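PDB 7CXT: GDP-L-fucose synthase from Campylobacter jejuni subsp. jejuni serotype O:2, which reduces GDP-6-OMe-4-keto-L-xylo-heptose at C4 with NADPH as cofactor and belongs to the fucose synthase subfamily of the epimerase/dehydratase family. Local coordinates for residues I9-H14 with F63-L68; L42-Q47 with L86-N91. All coordinates share one frame; numbering follows the deposited sequence.

Contact 1 (I9-H14 with F63-L68). With NDP (NADPH dihydro-nicotinamide-adenine-dinucleotide phosphate), chain C.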
loop_
_atom_site.group_PDB
_atom_site.type_symbol
_atom_site.label_atom_id
_atom_site.label_comp_id
_atom_site.label_asym_id
_atom_site.label_seq_id
_atom_site.Cartn_x
_atom_site.Cartn_y
_atom_site.Cartn_z
ATOM N N ILE A 9 -4.534 9.506 -25.593
ATOM C CA ILE A 9 -4.166 9.842 -24.221
ATOM C C ILE A 9 -5.403 9.793 -23.343
ATOM O O ILE A 9 -6.397 10.468 -23.629
ATOM C CB ILE A 9 -3.534 11.241 -24.106
ATOM C CG1 ILE A 9 -2.505 11.497 -25.208
ATOM C CG2 ILE A 9 -2.973 11.443 -22.691
ATOM C CD1 ILE A 9 -1.205 10.866 -24.980
ATOM N N TYR A 10 -5.314 9.049 -22.244
ATOM C CA TYR A 10 -6.307 9.050 -21.181
ATOM C C TYR A 10 -5.771 9.857 -19.997
ATOM O O TYR A 10 -4.722 9.524 -19.443
ATOM C CB TYR A 10 -6.630 7.612 -20.765
ATOM C CG TYR A 10 -7.474 7.463 -19.525
ATOM C CD1 TYR A 10 -8.606 8.243 -19.324
ATOM C CD2 TYR A 10 -7.158 6.489 -18.557
ATOM C CE1 TYR A 10 -9.410 8.078 -18.176
ATOM C CE2 TYR A 10 -7.935 6.329 -17.418
ATOM C CZ TYR A 10 -9.065 7.126 -17.231
ATOM O OH TYR A 10 -9.822 6.968 -16.085
ATOM N N ILE A 11 -6.484 10.916 -19.623
ATOM C CA ILE A 11 -6.227 11.667 -18.396
ATOM C C ILE A 11 -7.298 11.248 -17.397
ATOM O O ILE A 11 -8.451 11.687 -17.489
ATOM C CB ILE A 11 -6.266 13.184 -18.615
ATOM C CG1 ILE A 11 -5.245 13.646 -19.667
ATOM C CG2 ILE A 11 -6.083 13.912 -17.271
ATOM C CD1 ILE A 11 -5.843 13.775 -21.057
ATOM N N ALA A 12 -6.945 10.381 -16.451
ATOM C CA ALA A 12 -7.923 9.963 -15.450
ATOM C C ALA A 12 -8.205 11.120 -14.504
ATOM O O ALA A 12 -7.278 11.819 -14.080
ATOM C CB ALA A 12 -7.403 8.751 -14.673
ATOM N N GLY A 13 -9.471 11.308 -14.137
ATOM C CA GLY A 13 -9.778 12.416 -13.237
ATOM C C GLY A 13 -9.641 13.792 -13.871
ATOM O O GLY A 13 -9.161 14.731 -13.226
ATOM N N HIS A 14 -10.057 13.933 -15.123
ATOM C CA HIS A 14 -9.673 15.088 -15.923
ATOM C C HIS A 14 -10.337 16.401 -15.488
ATOM O O HIS A 14 -9.930 17.463 -15.970
ATOM C CB HIS A 14 -10.009 14.819 -17.374
ATOM C CG HIS A 14 -11.482 14.803 -17.645
ATOM N ND1 HIS A 14 -12.299 13.772 -17.233
ATOM C CD2 HIS A 14 -12.286 15.695 -18.275
ATOM C CE1 HIS A 14 -13.544 14.029 -17.598
ATOM N NE2 HIS A 14 -13.561 15.186 -18.236
ATOM N N PHE A 63 -2.385 9.495 -17.801
ATOM C CA PHE A 63 -2.053 10.447 -16.736
ATOM C C PHE A 63 -3.071 10.215 -15.631
ATOM O O PHE A 63 -4.243 10.574 -15.795
ATOM C CB PHE A 63 -2.135 11.903 -17.204
ATOM C CG PHE A 63 -1.036 12.328 -18.121
ATOM C CD1 PHE A 63 0.166 12.816 -17.609
ATOM C CD2 PHE A 63 -1.213 12.289 -19.496
ATOM C CE1 PHE A 63 1.177 13.218 -18.468
ATOM C CE2 PHE A 63 -0.212 12.700 -20.356
ATOM C CZ PHE A 63 0.978 13.172 -19.841
ATOM N N LEU A 64 -2.632 9.649 -14.501
ATOM C CA LEU A 64 -3.555 9.213 -13.432
ATOM C C LEU A 64 -3.627 10.297 -12.357
ATOM O O LEU A 64 -2.865 10.282 -11.391
ATOM C CB LEU A 64 -3.115 7.872 -12.831
ATOM C CG LEU A 64 -3.821 7.336 -11.570
ATOM C CD1 LEU A 64 -5.358 7.266 -11.749
ATOM C CD2 LEU A 64 -3.280 5.975 -11.188
ATOM N N THR A 65 -4.571 11.228 -12.506
ATOM C CA THR A 65 -4.722 12.302 -11.533
ATOM C C THR A 65 -5.835 12.070 -10.522
ATOM O O THR A 65 -5.896 12.807 -9.533
ATOM C CB THR A 65 -4.972 13.661 -12.231
ATOM O OG1 THR A 65 -6.341 13.763 -12.651
ATOM C CG2 THR A 65 -4.065 13.829 -13.441
ATOM N N ALA A 66 -6.717 11.090 -10.734
ATOM C CA ALA A 66 -7.869 10.936 -9.854
ATOM C C ALA A 66 -7.457 10.472 -8.458
ATOM O O ALA A 66 -6.646 9.555 -8.306
ATOM C CB ALA A 66 -8.865 9.948 -10.451
ATOM N N VAL A 67 -8.089 11.052 -7.439
ATOM C CA VAL A 67 -7.694 10.821 -6.051
ATOM C C VAL A 67 -8.883 11.171 -5.179
ATOM O O VAL A 67 -9.711 12.011 -5.546
ATOM C CB VAL A 67 -6.449 11.675 -5.677
ATOM C CG1 VAL A 67 -6.788 13.177 -5.791
ATOM C CG2 VAL A 67 -5.940 11.390 -4.260
ATOM N N LEU A 68 -8.968 10.529 -4.008
ATOM C CA LEU A 68 -9.756 11.082 -2.924
ATOM C C LEU A 68 -8.761 11.739 -1.983
ATOM O O LEU A 68 -7.992 11.026 -1.314
ATOM C CB LEU A 68 -10.551 9.989 -2.201
ATOM C CG LEU A 68 -11.095 10.337 -0.808
ATOM C CD1 LEU A 68 -12.033 11.553 -0.860
ATOM C CD2 LEU A 68 -11.808 9.141 -0.196
HETATM P PA NDP C . -8.609 16.882 -7.414
HETATM O O1A NDP C . -9.150 16.353 -6.132
HETATM O O2A NDP C . -8.558 18.361 -7.686
HETATM O O5B NDP C . -9.449 16.203 -8.651
HETATM C C5B NDP C . -9.421 14.837 -8.432
HETATM C C4B NDP C . -10.280 14.214 -9.553
HETATM O O4B NDP C . -10.449 12.818 -9.328
HETATM C C3B NDP C . -11.671 14.902 -9.526
HETATM O O3B NDP C . -12.028 15.306 -10.823
HETATM C C2B NDP C . -12.593 13.737 -9.071
HETATM O O2B NDP C . -13.764 13.721 -9.670
HETATM C C1B NDP C . -11.780 12.528 -9.621
HETATM N N9A NDP C . -12.148 11.306 -8.931
HETATM C C8A NDP C . -12.029 11.001 -7.550
HETATM N N7A NDP C . -12.468 9.782 -7.249
HETATM C C5A NDP C . -12.912 9.256 -8.507
HETATM C C6A NDP C . -13.477 8.025 -8.870
HETATM N N6A NDP C . -13.732 7.020 -7.944
HETATM N N1A NDP C . -13.799 7.761 -10.149
HETATM C C2A NDP C . -13.553 8.778 -11.051
HETATM N N3A NDP C . -13.028 9.983 -10.873
HETATM C C4A NDP C . -12.712 10.202 -9.548
HETATM O O3 NDP C . -7.119 16.166 -7.461
HETATM P PN NDP C . -5.920 17.185 -7.812
HETATM O O1N NDP C . -5.746 18.128 -6.684
HETATM O O2N NDP C . -5.766 17.594 -9.261
HETATM O O5D NDP C . -4.495 16.192 -7.561
HETATM C C5D NDP C . -4.320 15.290 -8.576
HETATM C C4D NDP C . -3.135 14.415 -8.188
HETATM O O4D NDP C . -2.123 15.247 -7.551
HETATM C C3D NDP C . -3.592 13.385 -7.086
HETATM O O3D NDP C . -2.877 12.213 -7.255
HETATM C C2D NDP C . -3.170 14.078 -5.781
HETATM O O2D NDP C . -2.879 13.186 -4.737
HETATM C C1D NDP C . -1.848 14.708 -6.260
HETATM N N1N NDP C . -1.467 15.780 -5.344
HETATM C C2N NDP C . -2.167 16.990 -5.299
HETATM C C3N NDP C . -1.953 17.844 -4.232
HETATM C C7N NDP C . -2.684 19.109 -4.154
HETATM O O7N NDP C . -2.427 20.010 -3.332
HETATM N N7N NDP C . -3.744 19.297 -5.033
HETATM C C4N NDP C . -1.023 17.518 -3.137
HETATM C C5N NDP C . -0.168 16.359 -3.444
HETATM C C6N NDP C . -0.403 15.566 -4.487
HETATM P P2B NDP C . -15.092 14.630 -8.835
HETATM O O1X NDP C . -14.563 16.012 -9.038
HETATM O O2X NDP C . -16.269 14.188 -9.712
HETATM O O3X NDP C . -14.973 14.030 -7.466
#
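Ile-11 beside Phe-63, and Ala-12 beside Leu-64, form a short parallel ladder in the Rossmann fold. Strands 9-12 and 61-64 run together here and end at the NADPH site. Phe-63 N donates to Tyr-10 O at 2.9 Å in a nearly straight bond (167°). Ala-12 N then donates to Phe-63 O at 2.8 Å. Just past strand 61-64, Thr-65 grips Ala-12 O, at the end of strand 9-12, with two donors. Thr-65 N reaches Ala-12 O from above the carbonyl plane at 3.2 Å. Thr-65 OG1 donates to Ala-12 O within that plane at 2.6 Å. A chi1 of 79° places this hydroxyl between the backbone N and the carbonyl carbon of Thr-65 and turns it to the end of strand 9-12. Gly-13 opens the glycine-rich GxxGxxG loop with a positive phi. The place of a CB is taken up by Ala-66 CA and Thr-65 OG1, and the bare Gly-13 CA lies 3.8 Å from Ala-66 CB. Ala-66 CA in turn lies 3.2 Å from O4B of the cofactor. On the Ile-11 and Phe-63 face, Ile-9 CG2 meets the edge of the Phe-63 ring, 3.7 Å from CD2. On the other face, Ala-12 CB touches Leu-64 CD1. Helix 17-28 covers Phe-63 and Ile-11 through Leu-22 and Leu-26. Ile-88 of helix 78-98 packs on Leu-64, and strands 34-35 and 103-109 flank the pair.

Contact 2 (L42-Q47 with L86-N91). With NDP (NADPH dihydro-nicotinamide-adenine-dinucleotide phosphate), chain C.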
loop_
_atom_site.group_PDB
_atom_site.type_symbol
_atom_site.label_atom_id
_atom_site.label_comp_id
_atom_site.label_asym_id
_atom_site.label_seq_id
_atom_site.Cartn_x
_atom_site.Cartn_y
_atom_site.Cartn_z
ATOM N N LEU A 42 -17.612 6.794 -15.265
ATOM C CA LEU A 42 -16.623 5.761 -14.960
ATOM C C LEU A 42 -16.171 5.931 -13.513
ATOM O O LEU A 42 -15.460 6.881 -13.182
ATOM C CB LEU A 42 -15.436 5.833 -15.930
ATOM C CG LEU A 42 -14.158 5.062 -15.576
ATOM C CD1 LEU A 42 -14.416 3.558 -15.453
ATOM C CD2 LEU A 42 -13.020 5.339 -16.598
ATOM N N ASP A 43 -16.589 5.018 -12.645
ATOM C CA ASP A 43 -16.166 5.033 -11.246
ATOM C C ASP A 43 -14.865 4.240 -11.147
ATOM O O ASP A 43 -14.880 3.010 -11.203
ATOM C CB ASP A 43 -17.260 4.449 -10.351
ATOM C CG ASP A 43 -16.868 4.403 -8.877
ATOM O OD1 ASP A 43 -15.733 4.769 -8.525
ATOM O OD2 ASP A 43 -17.712 3.973 -8.066
ATOM N N LEU A 44 -13.740 4.948 -10.962
ATOM C CA LEU A 44 -12.431 4.315 -10.989
ATOM C C LEU A 44 -12.187 3.358 -9.829
ATOM O O LEU A 44 -11.176 2.641 -9.852
ATOM C CB LEU A 44 -11.341 5.385 -11.006
ATOM C CG LEU A 44 -11.319 6.167 -12.314
ATOM C CD1 LEU A 44 -10.353 7.336 -12.161
ATOM C CD2 LEU A 44 -10.949 5.253 -13.486
ATOM N N VAL A 45 -13.025 3.382 -8.791
ATOM C CA VAL A 45 -12.941 2.376 -7.735
ATOM C C VAL A 45 -13.497 1.032 -8.203
ATOM O O VAL A 45 -13.166 -0.023 -7.642
ATOM C CB VAL A 45 -13.683 2.901 -6.491
ATOM C CG1 VAL A 45 -13.904 1.794 -5.408
ATOM C CG2 VAL A 45 -12.926 4.080 -5.908
ATOM N N ASN A 46 -14.326 1.040 -9.234
ATOM C CA ASN A 46 -14.994 -0.167 -9.699
ATOM C C ASN A 46 -14.116 -0.853 -10.739
ATOM O O ASN A 46 -13.952 -0.350 -11.857
ATOM C CB ASN A 46 -16.360 0.173 -10.273
ATOM C CG ASN A 46 -17.157 -1.057 -10.595
ATOM O OD1 ASN A 46 -17.013 -1.638 -11.664
ATOM N ND2 ASN A 46 -17.985 -1.483 -9.656
ATOM N N GLN A 47 -13.562 -2.009 -10.367
ATOM C CA GLN A 47 -12.593 -2.692 -11.220
ATOM C C GLN A 47 -13.209 -3.126 -12.546
ATOM O O GLN A 47 -12.550 -3.073 -13.589
ATOM C CB GLN A 47 -12.028 -3.896 -10.469
ATOM C CG GLN A 47 -11.256 -4.912 -11.310
ATOM C CD GLN A 47 -11.054 -6.209 -10.534
ATOM O OE1 GLN A 47 -12.018 -6.889 -10.189
ATOM N NE2 GLN A 47 -9.804 -6.527 -10.216
ATOM N N LEU A 86 -6.273 3.209 -2.995
ATOM C CA LEU A 86 -5.642 1.964 -3.426
ATOM C C LEU A 86 -6.407 1.335 -4.584
ATOM O O LEU A 86 -5.801 0.757 -5.491
ATOM C CB LEU A 86 -5.556 0.952 -2.279
ATOM C CG LEU A 86 -4.531 1.148 -1.185
ATOM C CD1 LEU A 86 -4.555 -0.026 -0.181
ATOM C CD2 LEU A 86 -3.127 1.358 -1.809
ATOM N N MET A 87 -7.741 1.439 -4.571
ATOM C CA MET A 87 -8.534 0.815 -5.633
ATOM C C MET A 87 -8.364 1.554 -6.957
ATOM O O MET A 87 -8.203 0.927 -8.015
ATOM C CB MET A 87 -10.021 0.781 -5.242
ATOM C CG MET A 87 -10.387 -0.227 -4.154
ATOM S SD MET A 87 -9.947 -1.936 -4.520
ATOM C CE MET A 87 -10.822 -2.215 -6.058
ATOM N N ILE A 88 -8.423 2.885 -6.919
ATOM C CA ILE A 88 -8.144 3.677 -8.119
ATOM C C ILE A 88 -6.758 3.345 -8.661
ATOM O O ILE A 88 -6.589 3.055 -9.851
ATOM C CB ILE A 88 -8.266 5.178 -7.808
ATOM C CG1 ILE A 88 -9.681 5.541 -7.368
ATOM C CG2 ILE A 88 -7.814 6.021 -9.006
ATOM C CD1 ILE A 88 -9.777 7.001 -6.944
ATOM N N GLN A 89 -5.748 3.345 -7.782
ATOM C CA GLN A 89 -4.386 3.075 -8.232
ATOM C C GLN A 89 -4.271 1.674 -8.807
ATOM O O GLN A 89 -3.784 1.499 -9.929
ATOM C CB GLN A 89 -3.399 3.255 -7.079
ATOM C CG GLN A 89 -3.292 4.682 -6.579
ATOM C CD GLN A 89 -2.786 4.767 -5.150
ATOM O OE1 GLN A 89 -2.284 3.784 -4.582
ATOM N NE2 GLN A 89 -2.906 5.952 -4.561
ATOM N N ASN A 90 -4.762 0.665 -8.071
ATOM C CA ASN A 90 -4.662 -0.713 -8.543
ATOM C C ASN A 90 -5.412 -0.903 -9.852
ATOM O O ASN A 90 -4.879 -1.481 -10.806
ATOM C CB ASN A 90 -5.225 -1.677 -7.512
ATOM C CG ASN A 90 -4.392 -1.760 -6.283
ATOM O OD1 ASN A 90 -3.375 -1.081 -6.155
ATOM N ND2 ASN A 90 -4.816 -2.597 -5.352
ATOM N N ASN A 91 -6.660 -0.431 -9.906
ATOM C CA ASN A 91 -7.477 -0.641 -11.099
ATOM C C ASN A 91 -6.819 -0.034 -12.327
ATOM O O ASN A 91 -6.696 -0.691 -13.363
ATOM C CB ASN A 91 -8.872 -0.029 -10.924
ATOM C CG ASN A 91 -9.770 -0.841 -9.986
ATOM O OD1 ASN A 91 -9.549 -2.034 -9.762
ATOM N ND2 ASN A 91 -10.788 -0.186 -9.438
HETATM P PA NDP C . -8.609 16.882 -7.414
HETATM O O1A NDP C . -9.150 16.353 -6.132
HETATM O O2A NDP C . -8.558 18.361 -7.686
HETATM O O5B NDP C . -9.449 16.203 -8.651
HETATM C C5B NDP C . -9.421 14.837 -8.432
HETATM C C4B NDP C . -10.280 14.214 -9.553
HETATM O O4B NDP C . -10.449 12.818 -9.328
HETATM C C3B NDP C . -11.671 14.902 -9.526
HETATM O O3B NDP C . -12.028 15.306 -10.823
HETATM C C2B NDP C . -12.593 13.737 -9.071
HETATM O O2B NDP C . -13.764 13.721 -9.670
HETATM C C1B NDP C . -11.780 12.528 -9.621
HETATM N N9A NDP C . -12.148 11.306 -8.931
HETATM C C8A NDP C . -12.029 11.001 -7.550
HETATM N N7A NDP C . -12.468 9.782 -7.249
HETATM C C5A NDP C . -12.912 9.256 -8.507
HETATM C C6A NDP C . -13.477 8.025 -8.870
HETATM N N6A NDP C . -13.732 7.020 -7.944
HETATM N N1A NDP C . -13.799 7.761 -10.149
HETATM C C2A NDP C . -13.553 8.778 -11.051
HETATM N N3A NDP C . -13.028 9.983 -10.873
HETATM C C4A NDP C . -12.712 10.202 -9.548
HETATM O O3 NDP C . -7.119 16.166 -7.461
HETATM P PN NDP C . -5.920 17.185 -7.812
HETATM O O1N NDP C . -5.746 18.128 -6.684
HETATM O O2N NDP C . -5.766 17.594 -9.261
HETATM O O5D NDP C . -4.495 16.192 -7.561
HETATM C C5D NDP C . -4.320 15.290 -8.576
HETATM C C4D NDP C . -3.135 14.415 -8.188
HETATM O O4D NDP C . -2.123 15.247 -7.551
HETATM C C3D NDP C . -3.592 13.385 -7.086
HETATM O O3D NDP C . -2.877 12.213 -7.255
HETATM C C2D NDP C . -3.170 14.078 -5.781
HETATM O O2D NDP C . -2.879 13.186 -4.737
HETATM C C1D NDP C . -1.848 14.708 -6.260
HETATM N N1N NDP C . -1.467 15.780 -5.344
HETATM C C2N NDP C . -2.167 16.990 -5.299
HETATM C C3N NDP C . -1.953 17.844 -4.232
HETATM C C7N NDP C . -2.684 19.109 -4.154
HETATM O O7N NDP C . -2.427 20.010 -3.332
HETATM N N7N NDP C . -3.744 19.297 -5.033
HETATM C C4N NDP C . -1.023 17.518 -3.137
HETATM C C5N NDP C . -0.168 16.359 -3.444
HETATM C C6N NDP C . -0.403 15.566 -4.487
HETATM P P2B NDP C . -15.092 14.630 -8.835
HETATM O O1X NDP C . -14.563 16.012 -9.038
HETATM O O2X NDP C . -16.269 14.188 -9.712
HETATM O O3X NDP C . -14.973 14.030 -7.466
HETATM O O HOH W 1 -8.095 -4.125 -11.376
#
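Leu-44 and Val-45 pack against Ile-88 at the adenine end of the Rossmann-fold NADPH pocket. The loop before helix 47-57 reads the Watson-Crick edge of the base. Leu-44 N donates to N1A of the cofactor at 2.9 Å in an almost straight bond (169°). The amino group N6A donates to Asp-43 OD1 at 3.1 Å. The same carboxylate oxygen closes an Asx turn: Val-45 N meets Asp-43 OD1 at 3.1 Å from above the carboxylate plane. Two N-H groups therefore hold this oxygen, and the turn and the adenine share one acceptor. A type I turn from Asp-43 to Asn-46 shapes the backbone around it.

Helix 78-98 backs the loop. Ile-88 reaches both the loop and the base, with CG1 lying 3.8 Å from Val-45 CG2 and CD1 lying 3.9 Å from N7A of the cofactor. The Val-45 and Met-87 side chains cross at about a right angle, with Val-45 CG1 against Met-87 CB. One turn further along the helix, Asn-91 ND2 donates to Leu-44 O at 2.9 Å and 174°, with the acceptor in the plane of the amide. Its chi1 of -74° sets CG beside the backbone N of Asn-91, and the amide then extends to the loop. This bond ties the Leu-44 carbonyl, within the turn, to the helix.

Further out, Asn-46 N-caps helix 47-57 through OD1 and Ala-49 N. The Gln-47 amide bonds to Gln-47 N and Val-45 O of the second subunit, so the loop is also part of the dimer contact. A water also joins the two segments, donating to Asn-91 OD1 at 3.0 Å and accepting from Gln-47 NE2 at 3.2 Å.

How the contacts relate
The two contacts lie in the same Rossmann domain, with centres about 11 Å apart, and both touch the same NADPH. Their segments alternate along the chain: 9-14, 42-47, 63-68, 86-91. Contact 1 pairs two neighbouring strands of the central parallel sheet. Contact 2 sets the loop after strand 34-35 against helix 78-98, which follows strand 61-64. Leu-44 packs against both segments of contact 1, at Tyr-10 and Ala-66, and Ile-88 CG2 approaches Ala-66 O. The strand ends, adenine loop and helix 78-98 thus meet around the cofactor's adenosine half. Contact 1 borders both riboses and, through Val-67, the pyrophosphate bridge and adenine C8A. Contact 2 holds the N1A and N6A edge and continues to the subunit interface.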